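Local structure of protein-glutamine gamma-glutamyltransferase 2 (Pagrus major, 1G0D) at residues A[618-623]-A[643-648]; A[389-394]-A[454-459]; A[66-71]-A[205-210]; A[230-235]-A[272-277]. The protein catalyses, probably in a calcium-dependent manner, the cross-linking of protein-bound glutamine to lysine side chains and the attachment of other primary amines to that glutamine. All blocks are in the same frame, centred on the assembly; numbering follows the deposited sequence.

How the contacts relate
The four contacts follow one another along the chain in the order 3, 4, 2, 1, and none touches another. Contact 4 is the most central, its centre about 9 Å from the centre of the chain, and holds the active-site Cys272. Contact 2 has its centre about 26 Å from that of contact 4, with nearest atoms about 8 Å apart, and borders a calcium site inferred by similarity. Contact 1, in the C-terminal Ig-like domain, is also about 26 Å from contact 4 between centres. Contact 3 joins the N-terminal sandwich to the helical part of the core, its centre about 29 Å from that of contact 4. Contacts 1 and 3 are farthest apart, about 49 Å between centres.

Contact 1 of 4, residues A[618-623]-A[643-648]; sequences GVFTLE and GKVSVK
Phe620 and Val647 sit on strands of two different sheets, their CA atoms 8.1 Å apart, and no hydrogen bond links the two segments. The gap is bridged by side chains. CG2 of Val647 comes down over one face of the Phe620 ring, 3.5 Å from its centroid and 22° off the ring normal, a CH-pi contact displaced toward the CD2–CE2 side. At the rim, in the plane of the ring, CG1 of Val645 meets CE2 at 4.0 Å and lies equally near CZ. Phe620 thus takes one valine on its face and another at its edge, two residues apart on strand 644-651. Its CG stands anti to the carbonyl carbon (chi1 -78°), which sends the ring across toward that strand. The Phe665 ring also meets it, and Val605 touches the Phe620 side chain; these come from neighbouring strands of the two sheets, placing the ring in the core between the layers of the C-terminal Ig-like domain. Cutting Phe620 back to an alanine would probably open a gap between the sheets, with both valines left without the ring they pack on. With only carbon meeting carbon across the segments, cohesion rests on dispersion and the exclusion of water.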
loop_
_atom_site.group_PDB
_atom_site.type_symbol
_atom_site.label_atom_id
_atom_site.label_comp_id
_atom_site.label_asym_id
_atom_site.label_seq_id
_atom_site.Cartn_x
_atom_site.Cartn_y
_atom_site.Cartn_z
ATOM N N GLY A 618 8.713 -26.714 -2.805
ATOM C CA GLY A 618 9.509 -25.522 -3.050
ATOM C C GLY A 618 9.219 -24.889 -4.387
ATOM O O GLY A 618 9.403 -25.532 -5.407
ATOM N N VAL A 619 8.723 -23.649 -4.365
ATOM C CA VAL A 619 8.413 -22.858 -5.571
ATOM C C VAL A 619 9.095 -21.508 -5.453
ATOM O O VAL A 619 8.983 -20.853 -4.405
ATOM C CB VAL A 619 6.982 -22.386 -5.700
ATOM C CG1 VAL A 619 6.505 -22.672 -7.056
ATOM C CG2 VAL A 619 6.134 -22.890 -4.598
ATOM N N PHE A 620 9.750 -21.075 -6.525
ATOM C CA PHE A 620 10.379 -19.768 -6.553
ATOM C C PHE A 620 9.468 -19.016 -7.531
ATOM O O PHE A 620 9.044 -19.596 -8.534
ATOM C CB PHE A 620 11.787 -19.869 -7.139
ATOM C CG PHE A 620 12.815 -20.408 -6.189
ATOM C CD1 PHE A 620 13.445 -19.573 -5.285
ATOM C CD2 PHE A 620 13.146 -21.753 -6.193
ATOM C CE1 PHE A 620 14.407 -20.077 -4.384
ATOM C CE2 PHE A 620 14.098 -22.269 -5.307
ATOM C CZ PHE A 620 14.723 -21.431 -4.403
ATOM N N THR A 621 9.125 -17.762 -7.234
ATOM C CA THR A 621 8.301 -16.955 -8.150
ATOM C C THR A 621 9.101 -15.706 -8.425
ATOM O O THR A 621 9.531 -15.053 -7.481
ATOM C CB THR A 621 6.996 -16.511 -7.522
ATOM O OG1 THR A 621 6.361 -17.636 -6.895
ATOM C CG2 THR A 621 6.095 -15.885 -8.580
ATOM N N LEU A 622 9.313 -15.363 -9.696
ATOM C CA LEU A 622 10.123 -14.188 -10.025
ATOM C C LEU A 622 9.369 -13.125 -10.805
ATOM O O LEU A 622 8.558 -13.442 -11.665
ATOM C CB LEU A 622 11.343 -14.579 -10.860
ATOM C CG LEU A 622 12.373 -15.682 -10.614
ATOM C CD1 LEU A 622 13.739 -15.050 -10.514
ATOM C CD2 LEU A 622 12.078 -16.449 -9.389
ATOM N N GLU A 623 9.630 -11.855 -10.512
ATOM C CA GLU A 623 8.982 -10.784 -11.246
ATOM C C GLU A 623 9.733 -9.471 -11.104
ATOM O O GLU A 623 10.510 -9.282 -10.167
ATOM C CB GLU A 623 7.563 -10.599 -10.759
ATOM C CG GLU A 623 7.494 -9.691 -9.585
ATOM C CD GLU A 623 6.093 -9.242 -9.311
ATOM O OE1 GLU A 623 5.435 -8.734 -10.246
ATOM O OE2 GLU A 623 5.647 -9.412 -8.158
ATOM N N GLY A 643 20.153 -28.125 3.632
ATOM C CA GLY A 643 20.719 -28.229 2.297
ATOM C C GLY A 643 20.545 -26.983 1.444
ATOM O O GLY A 643 19.551 -26.271 1.580
ATOM N N LYS A 644 21.502 -26.711 0.560
ATOM C CA LYS A 644 21.411 -25.538 -0.311
ATOM C C LYS A 644 20.537 -25.773 -1.543
ATOM O O LYS A 644 20.665 -26.794 -2.211
ATOM C CB LYS A 644 22.800 -25.079 -0.777
ATOM C CG LYS A 644 22.766 -23.879 -1.742
ATOM C CD LYS A 644 24.150 -23.482 -2.237
ATOM C CE LYS A 644 24.991 -22.832 -1.113
ATOM N NZ LYS A 644 26.444 -22.584 -1.456
ATOM N N VAL A 645 19.651 -24.812 -1.819
ATOM C CA VAL A 645 18.732 -24.837 -2.958
ATOM C C VAL A 645 19.254 -23.888 -3.996
ATOM O O VAL A 645 19.799 -22.841 -3.662
ATOM C CB VAL A 645 17.353 -24.336 -2.572
ATOM C CG1 VAL A 645 16.317 -24.972 -3.441
ATOM C CG2 VAL A 645 17.093 -24.638 -1.141
ATOM N N SER A 646 19.098 -24.230 -5.262
ATOM C CA SER A 646 19.604 -23.340 -6.298
ATOM C C SER A 646 18.914 -23.520 -7.624
ATOM O O SER A 646 19.026 -24.590 -8.215
ATOM C CB SER A 646 21.105 -23.562 -6.511
ATOM O OG SER A 646 21.776 -23.809 -5.279
ATOM N N VAL A 647 18.202 -22.479 -8.079
ATOM C CA VAL A 647 17.515 -22.483 -9.383
ATOM C C VAL A 647 18.021 -21.310 -10.217
ATOM O O VAL A 647 18.897 -20.532 -9.779
ATOM C CB VAL A 647 16.002 -22.252 -9.300
ATOM C CG1 VAL A 647 15.289 -23.551 -9.201
ATOM C CG2 VAL A 647 15.674 -21.327 -8.144
ATOM N N LYS A 648 17.454 -21.196 -11.419
ATOM C CA LYS A 648 17.777 -20.122 -12.322
ATOM C C LYS A 648 16.713 -20.090 -13.377
ATOM O O LYS A 648 16.075 -21.088 -13.646
ATOM C CB LYS A 648 19.145 -20.326 -12.940
ATOM C CG LYS A 648 19.433 -21.717 -13.344
ATOM C CD LYS A 648 19.120 -21.898 -14.791
ATOM C CE LYS A 648 20.022 -22.947 -15.375
ATOM N NZ LYS A 648 21.445 -22.778 -14.929
#

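Contact 2 of 4, residues A[389-394]-A[454-459]; sequences FVFAEV and KKAGRR
Phe391 points its ring at the end of helix 447-456, where CB of Ala456 lies over one face, 4.2 Å from the centroid and 28° off the normal. This CH-pi contact is nearest at CZ, 3.7 Å from Ala456 CB. At the rim, CG of Arg458 approaches CE1 to 4.1 Å near the ring plane. The ring reaches this far because its CG is anti to the backbone N (chi1 -179°), extending it away from helix 387-395; Val452, Tyr453 and Ile376 also touch it. Between its two partners, Gly457 ends the helix with a positive phi of 94°, and the chain beyond it sets the Arg458 side chain across that of Phe391 at about a right angle. Beyond CG, Arg458 bends away from the ring and grips Arg459 O side-on with two nitrogens, NE at 2.7 Å and NH1 at 2.6 Å, the oxygen lying in the guanidinium plane. Its NH2 donates to Asn395 O, tying the turn back to the first helix. With a leucine in place of Arg458, Arg459 O and Asn395 O are likely to be left without these donors, and the turn without its tie to the helix. Arg459 forms a salt bridge with Asp397. Asn395 and Asp397 are probably calcium ligands, as in related transglutaminases, so the arrangement is helix 387-395 packed against the C-terminal end of helix 447-456 and the turn that follows, beside the probable calcium site of the transglutaminase core.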
loop_
_atom_site.group_PDB
_atom_site.type_symbol
_atom_site.label_atom_id
_atom_site.label_comp_id
_atom_site.label_asym_id
_atom_site.label_seq_id
_atom_site.Cartn_x
_atom_site.Cartn_y
_atom_site.Cartn_z
ATOM N N PHE A 389 -11.622 7.735 12.953
ATOM C CA PHE A 389 -11.032 6.427 12.833
ATOM C C PHE A 389 -9.583 6.491 12.552
ATOM O O PHE A 389 -8.827 5.688 13.096
ATOM C CB PHE A 389 -11.702 5.624 11.744
ATOM C CG PHE A 389 -12.983 5.062 12.180
ATOM C CD1 PHE A 389 -14.153 5.824 12.091
ATOM C CD2 PHE A 389 -13.024 3.832 12.813
ATOM C CE1 PHE A 389 -15.335 5.366 12.644
ATOM C CE2 PHE A 389 -14.214 3.372 13.364
ATOM C CZ PHE A 389 -15.363 4.140 13.279
ATOM N N VAL A 390 -9.182 7.435 11.702
ATOM C CA VAL A 390 -7.773 7.581 11.358
ATOM C C VAL A 390 -6.981 8.247 12.482
ATOM O O VAL A 390 -5.808 7.981 12.656
ATOM C CB VAL A 390 -7.590 8.379 10.069
ATOM C CG1 VAL A 390 -6.066 8.592 9.812
ATOM C CG2 VAL A 390 -8.301 7.645 8.911
ATOM N N PHE A 391 -7.634 9.091 13.262
ATOM C CA PHE A 391 -6.966 9.722 14.390
ATOM C C PHE A 391 -6.763 8.640 15.490
ATOM O O PHE A 391 -5.767 8.657 16.212
ATOM C CB PHE A 391 -7.838 10.880 14.905
ATOM C CG PHE A 391 -7.236 11.640 16.058
ATOM C CD1 PHE A 391 -7.400 11.203 17.370
ATOM C CD2 PHE A 391 -6.509 12.794 15.841
ATOM C CE1 PHE A 391 -6.848 11.905 18.433
ATOM C CE2 PHE A 391 -5.953 13.501 16.910
ATOM C CZ PHE A 391 -6.121 13.053 18.197
ATOM N N ALA A 392 -7.693 7.684 15.608
ATOM C CA ALA A 392 -7.597 6.629 16.635
ATOM C C ALA A 392 -6.471 5.688 16.347
ATOM O O ALA A 392 -5.731 5.270 17.227
ATOM C CB ALA A 392 -8.884 5.834 16.711
ATOM N N GLU A 393 -6.369 5.340 15.081
ATOM C CA GLU A 393 -5.350 4.430 14.588
ATOM C C GLU A 393 -3.943 4.753 15.095
ATOM O O GLU A 393 -3.129 3.885 15.403
ATOM C CB GLU A 393 -5.379 4.504 13.057
ATOM C CG GLU A 393 -4.260 3.794 12.357
ATOM C CD GLU A 393 -4.514 2.321 12.281
ATOM O OE1 GLU A 393 -3.550 1.565 12.529
ATOM O OE2 GLU A 393 -5.676 1.926 11.978
ATOM N N VAL A 394 -3.702 6.039 15.197
ATOM C CA VAL A 394 -2.423 6.593 15.542
ATOM C C VAL A 394 -2.391 7.228 16.965
ATOM O O VAL A 394 -1.316 7.505 17.492
ATOM C CB VAL A 394 -2.133 7.586 14.343
ATOM C CG1 VAL A 394 -2.211 8.998 14.771
ATOM C CG2 VAL A 394 -0.884 7.252 13.672
ATOM N N LYS A 454 -6.721 17.176 23.882
ATOM C CA LYS A 454 -7.784 17.804 24.640
ATOM C C LYS A 454 -8.912 18.131 23.672
ATOM O O LYS A 454 -10.056 17.757 23.871
ATOM C CB LYS A 454 -7.264 19.071 25.334
ATOM C CG LYS A 454 -6.468 18.824 26.647
ATOM C CD LYS A 454 -6.386 20.117 27.532
ATOM C CE LYS A 454 -5.066 20.958 27.337
ATOM N NZ LYS A 454 -5.052 22.037 26.251
ATOM N N LYS A 455 -8.577 18.820 22.607
ATOM C CA LYS A 455 -9.560 19.171 21.595
ATOM C C LYS A 455 -10.300 17.955 20.979
ATOM O O LYS A 455 -11.514 17.943 20.845
ATOM C CB LYS A 455 -8.817 19.959 20.511
ATOM C CG LYS A 455 -9.543 20.186 19.199
ATOM C CD LYS A 455 -8.629 20.942 18.249
ATOM C CE LYS A 455 -9.317 21.365 16.957
ATOM N NZ LYS A 455 -8.252 21.469 15.899
ATOM N N ALA A 456 -9.555 16.916 20.630
ATOM C CA ALA A 456 -10.139 15.767 19.966
ATOM C C ALA A 456 -10.784 14.711 20.845
ATOM O O ALA A 456 -11.471 13.794 20.341
ATOM C CB ALA A 456 -9.085 15.133 19.087
ATOM N N GLY A 457 -10.551 14.818 22.148
ATOM C CA GLY A 457 -11.120 13.845 23.062
ATOM C C GLY A 457 -10.218 12.665 23.411
ATOM O O GLY A 457 -10.722 11.615 23.826
ATOM N N ARG A 458 -8.901 12.802 23.236
ATOM C CA ARG A 458 -7.973 11.721 23.582
ATOM C C ARG A 458 -7.717 11.940 25.051
ATOM O O ARG A 458 -7.288 13.041 25.414
ATOM C CB ARG A 458 -6.658 11.895 22.836
ATOM C CG ARG A 458 -6.120 10.643 22.226
ATOM C CD ARG A 458 -6.150 9.501 23.187
ATOM N NE ARG A 458 -5.381 9.763 24.388
ATOM C CZ ARG A 458 -4.112 9.408 24.557
ATOM N NH1 ARG A 458 -3.502 9.693 25.690
ATOM N NH2 ARG A 458 -3.444 8.777 23.602
ATOM N N ARG A 459 -7.975 10.944 25.906
ATOM C CA ARG A 459 -7.741 11.157 27.340
ATOM C C ARG A 459 -6.284 11.519 27.516
ATOM O O ARG A 459 -5.420 10.982 26.834
ATOM C CB ARG A 459 -8.135 9.928 28.202
ATOM C CG ARG A 459 -7.567 8.575 27.774
ATOM C CD ARG A 459 -7.939 7.486 28.774
ATOM N NE ARG A 459 -7.609 6.146 28.292
ATOM C CZ ARG A 459 -8.201 5.030 28.719
ATOM N NH1 ARG A 459 -9.160 5.093 29.638
ATOM N NH2 ARG A 459 -7.828 3.847 28.238
#

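Contact 3 of 4, residues A[66-71]-A[205-210]; sequences DEVVIK and DIEHRS
Asp205 OD2, next to the Ile206 that meets Glu67, is gripped by two nitrogens of Arg209, four residues on: NH2 at 3.0 Å in a salt bridge, and NE in a weak bond at 3.3 Å. NH2 meets the oxygen nearly end-on to its C-O bond, but the oxygen lies 25° out of the guanidinium plane. Asp193 gives the same NH2 a second carboxylate, and Tyr214 OH binds Asp205 OD1, so this buried pair has partners beyond itself. Across the contact the interactions are apolar. Ile206, with CG1 anti to the carbonyl carbon (chi1 -76°), extends CD1 to 3.7 Å from Glu67 CB, the two side chains crossing at about a right angle; the carboxylate of Glu67 turns to a salt bridge with Arg65. Glu67 and Val68 both face Leu62 in a classic beta bulge, at the start of an outermost strand of the N-terminal beta-sandwich, and this puts two successive side chains toward helix 202-208. CG2 of Val68 touches CG2 of Ile206 at 4.1 Å and, more closely, CG of Glu207 at 3.7 Å. Glu207 is extended beyond CG, and its aliphatic part lies obliquely against the valine. Ile206 also touches Leu62, the residue opposite the bulge, and Val104 of a loop.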
loop_
_atom_site.group_PDB
_atom_site.type_symbol
_atom_site.label_atom_id
_atom_site.label_comp_id
_atom_site.label_asym_id
_atom_site.label_seq_id
_atom_site.Cartn_x
_atom_site.Cartn_y
_atom_site.Cartn_z
ATOM N N ASP A 66 -22.055 6.613 -24.502
ATOM C CA ASP A 66 -22.040 8.059 -24.628
ATOM C C ASP A 66 -22.646 8.779 -23.439
ATOM O O ASP A 66 -23.260 9.823 -23.580
ATOM C CB ASP A 66 -22.764 8.490 -25.882
ATOM C CG ASP A 66 -21.875 8.455 -27.079
ATOM O OD1 ASP A 66 -21.134 7.448 -27.233
ATOM O OD2 ASP A 66 -21.917 9.432 -27.853
ATOM N N GLU A 67 -22.460 8.214 -22.259
ATOM C CA GLU A 67 -22.959 8.823 -21.044
ATOM C C GLU A 67 -22.560 10.326 -21.070
ATOM O O GLU A 67 -23.264 11.194 -20.529
ATOM C CB GLU A 67 -22.341 8.096 -19.829
ATOM C CG GLU A 67 -22.986 6.752 -19.475
ATOM C CD GLU A 67 -22.232 5.547 -20.037
ATOM O OE1 GLU A 67 -21.972 4.574 -19.293
ATOM O OE2 GLU A 67 -21.894 5.560 -21.234
ATOM N N VAL A 68 -21.428 10.654 -21.678
ATOM C CA VAL A 68 -21.047 12.058 -21.745
ATOM C C VAL A 68 -20.426 12.460 -23.097
ATOM O O VAL A 68 -19.592 11.764 -23.656
ATOM C CB VAL A 68 -20.114 12.423 -20.551
ATOM C CG1 VAL A 68 -19.597 13.830 -20.693
ATOM C CG2 VAL A 68 -20.913 12.316 -19.244
ATOM N N VAL A 69 -20.899 13.567 -23.655
ATOM C CA VAL A 69 -20.376 14.066 -24.917
ATOM C C VAL A 69 -19.999 15.561 -24.867
ATOM O O VAL A 69 -20.805 16.430 -24.544
ATOM C CB VAL A 69 -21.405 13.806 -26.047
ATOM C CG1 VAL A 69 -20.894 14.401 -27.390
ATOM C CG2 VAL A 69 -21.643 12.296 -26.121
ATOM N N ILE A 70 -18.751 15.843 -25.236
ATOM C CA ILE A 70 -18.253 17.186 -25.184
ATOM C C ILE A 70 -17.972 17.713 -26.565
ATOM O O ILE A 70 -17.259 17.076 -27.330
ATOM C CB ILE A 70 -16.946 17.197 -24.373
ATOM C CG1 ILE A 70 -17.209 16.589 -23.001
ATOM C CG2 ILE A 70 -16.416 18.595 -24.222
ATOM C CD1 ILE A 70 -15.964 16.228 -22.222
ATOM N N LYS A 71 -18.534 18.871 -26.884
ATOM C CA LYS A 71 -18.261 19.505 -28.174
ATOM C C LYS A 71 -17.116 20.452 -27.890
ATOM O O LYS A 71 -17.292 21.419 -27.166
ATOM C CB LYS A 71 -19.476 20.293 -28.677
ATOM C CG LYS A 71 -20.614 19.380 -29.150
ATOM C CD LYS A 71 -21.914 20.127 -29.507
ATOM C CE LYS A 71 -23.057 19.903 -28.490
ATOM N NZ LYS A 71 -23.294 18.461 -28.141
ATOM N N ASP A 205 -21.528 8.805 -12.542
ATOM C CA ASP A 205 -20.214 8.331 -12.124
ATOM C C ASP A 205 -19.131 8.894 -13.046
ATOM O O ASP A 205 -18.079 9.313 -12.574
ATOM C CB ASP A 205 -20.143 6.808 -12.166
ATOM C CG ASP A 205 -18.722 6.280 -11.995
ATOM O OD1 ASP A 205 -18.113 6.526 -10.924
ATOM O OD2 ASP A 205 -18.203 5.613 -12.924
ATOM N N ILE A 206 -19.370 8.895 -14.358
ATOM C CA ILE A 206 -18.364 9.421 -15.273
ATOM C C ILE A 206 -18.129 10.903 -14.996
ATOM O O ILE A 206 -16.989 11.404 -14.978
ATOM C CB ILE A 206 -18.779 9.206 -16.761
ATOM C CG1 ILE A 206 -18.553 7.742 -17.140
ATOM C CG2 ILE A 206 -17.922 10.043 -17.705
ATOM C CD1 ILE A 206 -18.961 7.390 -18.563
ATOM N N GLU A 207 -19.213 11.608 -14.742
ATOM C CA GLU A 207 -19.093 13.021 -14.489
ATOM C C GLU A 207 -18.293 13.309 -13.221
ATOM O O GLU A 207 -17.727 14.380 -13.072
ATOM C CB GLU A 207 -20.497 13.621 -14.437
ATOM C CG GLU A 207 -21.321 13.266 -15.692
ATOM C CD GLU A 207 -22.618 14.045 -15.819
ATOM O OE1 GLU A 207 -23.458 13.963 -14.901
ATOM O OE2 GLU A 207 -22.800 14.729 -16.850
ATOM N N HIS A 208 -18.206 12.338 -12.320
ATOM C CA HIS A 208 -17.484 12.534 -11.066
ATOM C C HIS A 208 -16.027 12.115 -11.142
ATOM O O HIS A 208 -15.264 12.315 -10.189
ATOM C CB HIS A 208 -18.156 11.718 -9.972
ATOM C CG HIS A 208 -19.393 12.345 -9.429
ATOM N ND1 HIS A 208 -20.538 12.510 -10.179
ATOM C CD2 HIS A 208 -19.649 12.910 -8.229
ATOM C CE1 HIS A 208 -21.444 13.150 -9.465
ATOM N NE2 HIS A 208 -20.929 13.403 -8.276
ATOM N N ARG A 209 -15.652 11.505 -12.264
ATOM C CA ARG A 209 -14.301 11.031 -12.454
ATOM C C ARG A 209 -13.234 12.125 -12.644
ATOM O O ARG A 209 -12.056 11.838 -12.838
ATOM C CB ARG A 209 -14.295 10.057 -13.624
ATOM C CG ARG A 209 -14.860 8.713 -13.257
ATOM C CD ARG A 209 -14.417 7.642 -14.253
ATOM N NE ARG A 209 -15.211 6.427 -14.045
ATOM C CZ ARG A 209 -15.196 5.347 -14.822
ATOM N NH1 ARG A 209 -14.429 5.284 -15.891
ATOM N NH2 ARG A 209 -15.967 4.326 -14.520
ATOM N N SER A 210 -13.636 13.380 -12.577
ATOM C CA SER A 210 -12.688 14.468 -12.720
ATOM C C SER A 210 -12.141 14.888 -11.360
ATOM O O SER A 210 -11.259 15.729 -11.238
ATOM C CB SER A 210 -13.408 15.644 -13.296
ATOM O OG SER A 210 -14.107 16.256 -12.239
#

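Contact 4 of 4, residues A[230-235]-A[272-277]; sequences GVLTGR and CWVFAA
Phe275 turns the edge of its ring to strand 232-234, with no atom of that strand over a face. CD1 of Leu232 lies in the ring plane, 3.6 Å from CD1 of the phenylalanine, and its CB is 3.9 Å from Phe275 CE1. The same Leu232 methyl meets CG1 of Val274 at 3.8 Å, so it is lodged between two successive helix residues; the Leu232 side chain crosses that of Val274 at about a right angle and that of Phe275 obliquely. Val274 presents CG1 by holding it anti to the backbone N (chi1 180°). Farther along the edge, CZ of Phe275 is 4.0 Å from CA of Gly234. A CB on Gly234 would point toward the helix and come within 3.4 Å of Phe275 CZ, a tight fit that the bare backbone avoids. Strand and helix run nearly antiparallel, at 160°, with their axes 9.9 Å apart. The helix is the central one of the papain-like transglutaminase core, opening with the active-site Cys272. The Cys272 side chain touches His332, not the strand, while the Phe275 side chain lies about 6 Å from that of Asp355. Ile255 of helix 253-261 touches both Leu232 and Val274.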
loop_
_atom_site.group_PDB
_atom_site.type_symbol
_atom_site.label_atom_id
_atom_site.label_comp_id
_atom_site.label_asym_id
_atom_site.label_seq_id
_atom_site.Cartn_x
_atom_site.Cartn_y
_atom_site.Cartn_z
ATOM N N GLY A 230 -14.945 -6.483 -5.533
ATOM C CA GLY A 230 -13.717 -5.895 -5.022
ATOM C C GLY A 230 -12.540 -6.539 -5.675
ATOM O O GLY A 230 -12.706 -7.527 -6.370
ATOM N N VAL A 231 -11.344 -6.016 -5.457
ATOM C CA VAL A 231 -10.197 -6.622 -6.104
ATOM C C VAL A 231 -9.621 -7.790 -5.337
ATOM O O VAL A 231 -9.162 -8.767 -5.948
ATOM C CB VAL A 231 -9.096 -5.585 -6.340
ATOM C CG1 VAL A 231 -7.737 -6.257 -6.850
ATOM C CG2 VAL A 231 -9.630 -4.602 -7.302
ATOM N N LEU A 232 -9.634 -7.696 -4.009
ATOM C CA LEU A 232 -9.082 -8.756 -3.178
ATOM C C LEU A 232 -10.026 -9.196 -2.082
ATOM O O LEU A 232 -10.864 -8.435 -1.598
ATOM C CB LEU A 232 -7.807 -8.283 -2.501
ATOM C CG LEU A 232 -6.508 -8.210 -3.294
ATOM C CD1 LEU A 232 -5.572 -7.215 -2.624
ATOM C CD2 LEU A 232 -5.880 -9.600 -3.378
ATOM N N THR A 233 -9.848 -10.442 -1.673
ATOM C CA THR A 233 -10.617 -11.023 -0.601
ATOM C C THR A 233 -9.655 -11.018 0.594
ATOM O O THR A 233 -8.492 -11.420 0.468
ATOM C CB THR A 233 -11.026 -12.473 -0.983
ATOM O OG1 THR A 233 -12.102 -12.425 -1.926
ATOM C CG2 THR A 233 -11.480 -13.249 0.219
ATOM N N GLY A 234 -10.108 -10.542 1.749
ATOM C CA GLY A 234 -9.216 -10.545 2.890
ATOM C C GLY A 234 -9.326 -11.824 3.701
ATOM O O GLY A 234 -10.419 -12.363 3.876
ATOM N N ARG A 235 -8.188 -12.329 4.171
ATOM C CA ARG A 235 -8.154 -13.515 5.015
ATOM C C ARG A 235 -7.089 -13.186 6.051
ATOM O O ARG A 235 -5.896 -13.153 5.738
ATOM C CB ARG A 235 -7.715 -14.743 4.251
ATOM C CG ARG A 235 -7.701 -16.014 5.105
ATOM C CD ARG A 235 -9.070 -16.656 5.023
ATOM N NE ARG A 235 -8.986 -18.098 4.888
ATOM C CZ ARG A 235 -9.923 -18.844 4.310
ATOM N NH1 ARG A 235 -9.759 -20.149 4.236
ATOM N NH2 ARG A 235 -11.021 -18.289 3.808
ATOM N N CYS A 272 -3.762 -6.227 5.045
ATOM C CA CYS A 272 -3.560 -4.784 4.948
ATOM C C CYS A 272 -2.462 -4.214 4.057
ATOM O O CYS A 272 -2.776 -3.352 3.237
ATOM C CB CYS A 272 -3.532 -4.130 6.330
ATOM S SG CYS A 272 -2.045 -4.265 7.213
ATOM N N TRP A 273 -1.216 -4.661 4.147
ATOM C CA TRP A 273 -0.183 -4.093 3.252
ATOM C C TRP A 273 -0.349 -4.482 1.754
ATOM O O TRP A 273 0.156 -3.777 0.877
ATOM C CB TRP A 273 1.244 -4.437 3.731
ATOM C CG TRP A 273 1.585 -5.812 3.418
ATOM C CD1 TRP A 273 2.155 -6.276 2.269
ATOM C CD2 TRP A 273 1.238 -6.961 4.190
ATOM N NE1 TRP A 273 2.173 -7.644 2.272
ATOM C CE2 TRP A 273 1.612 -8.094 3.444
ATOM C CE3 TRP A 273 0.640 -7.146 5.443
ATOM C CZ2 TRP A 273 1.408 -9.398 3.910
ATOM C CZ3 TRP A 273 0.438 -8.425 5.901
ATOM C CH2 TRP A 273 0.819 -9.536 5.139
ATOM N N VAL A 274 -1.032 -5.590 1.449
ATOM C CA VAL A 274 -1.277 -5.977 0.049
ATOM C C VAL A 274 -2.388 -5.104 -0.599
ATOM O O VAL A 274 -2.387 -4.890 -1.821
ATOM C CB VAL A 274 -1.731 -7.442 -0.058
ATOM C CG1 VAL A 274 -1.967 -7.785 -1.487
ATOM C CG2 VAL A 274 -0.699 -8.337 0.460
ATOM N N PHE A 275 -3.325 -4.613 0.225
ATOM C CA PHE A 275 -4.435 -3.744 -0.200
ATOM C C PHE A 275 -3.828 -2.378 -0.488
ATOM O O PHE A 275 -4.181 -1.727 -1.451
ATOM C CB PHE A 275 -5.450 -3.478 0.928
ATOM C CG PHE A 275 -6.215 -4.669 1.383
ATOM C CD1 PHE A 275 -6.363 -5.783 0.566
ATOM C CD2 PHE A 275 -6.694 -4.714 2.701
ATOM C CE1 PHE A 275 -6.952 -6.936 1.053
ATOM C CE2 PHE A 275 -7.293 -5.865 3.219
ATOM C CZ PHE A 275 -7.420 -6.980 2.397
ATOM N N ALA A 276 -2.953 -1.921 0.404
ATOM C CA ALA A 276 -2.321 -0.622 0.250
ATOM C C ALA A 276 -1.448 -0.594 -1.013
ATOM O O ALA A 276 -1.586 0.328 -1.829
ATOM C CB ALA A 276 -1.510 -0.306 1.474
ATOM N N ALA A 277 -0.574 -1.592 -1.185
ATOM C CA ALA A 277 0.284 -1.687 -2.365
ATOM C C ALA A 277 -0.550 -1.714 -3.621
ATOM O O ALA A 277 -0.235 -1.011 -4.542
ATOM C CB ALA A 277 1.074 -2.902 -2.322
#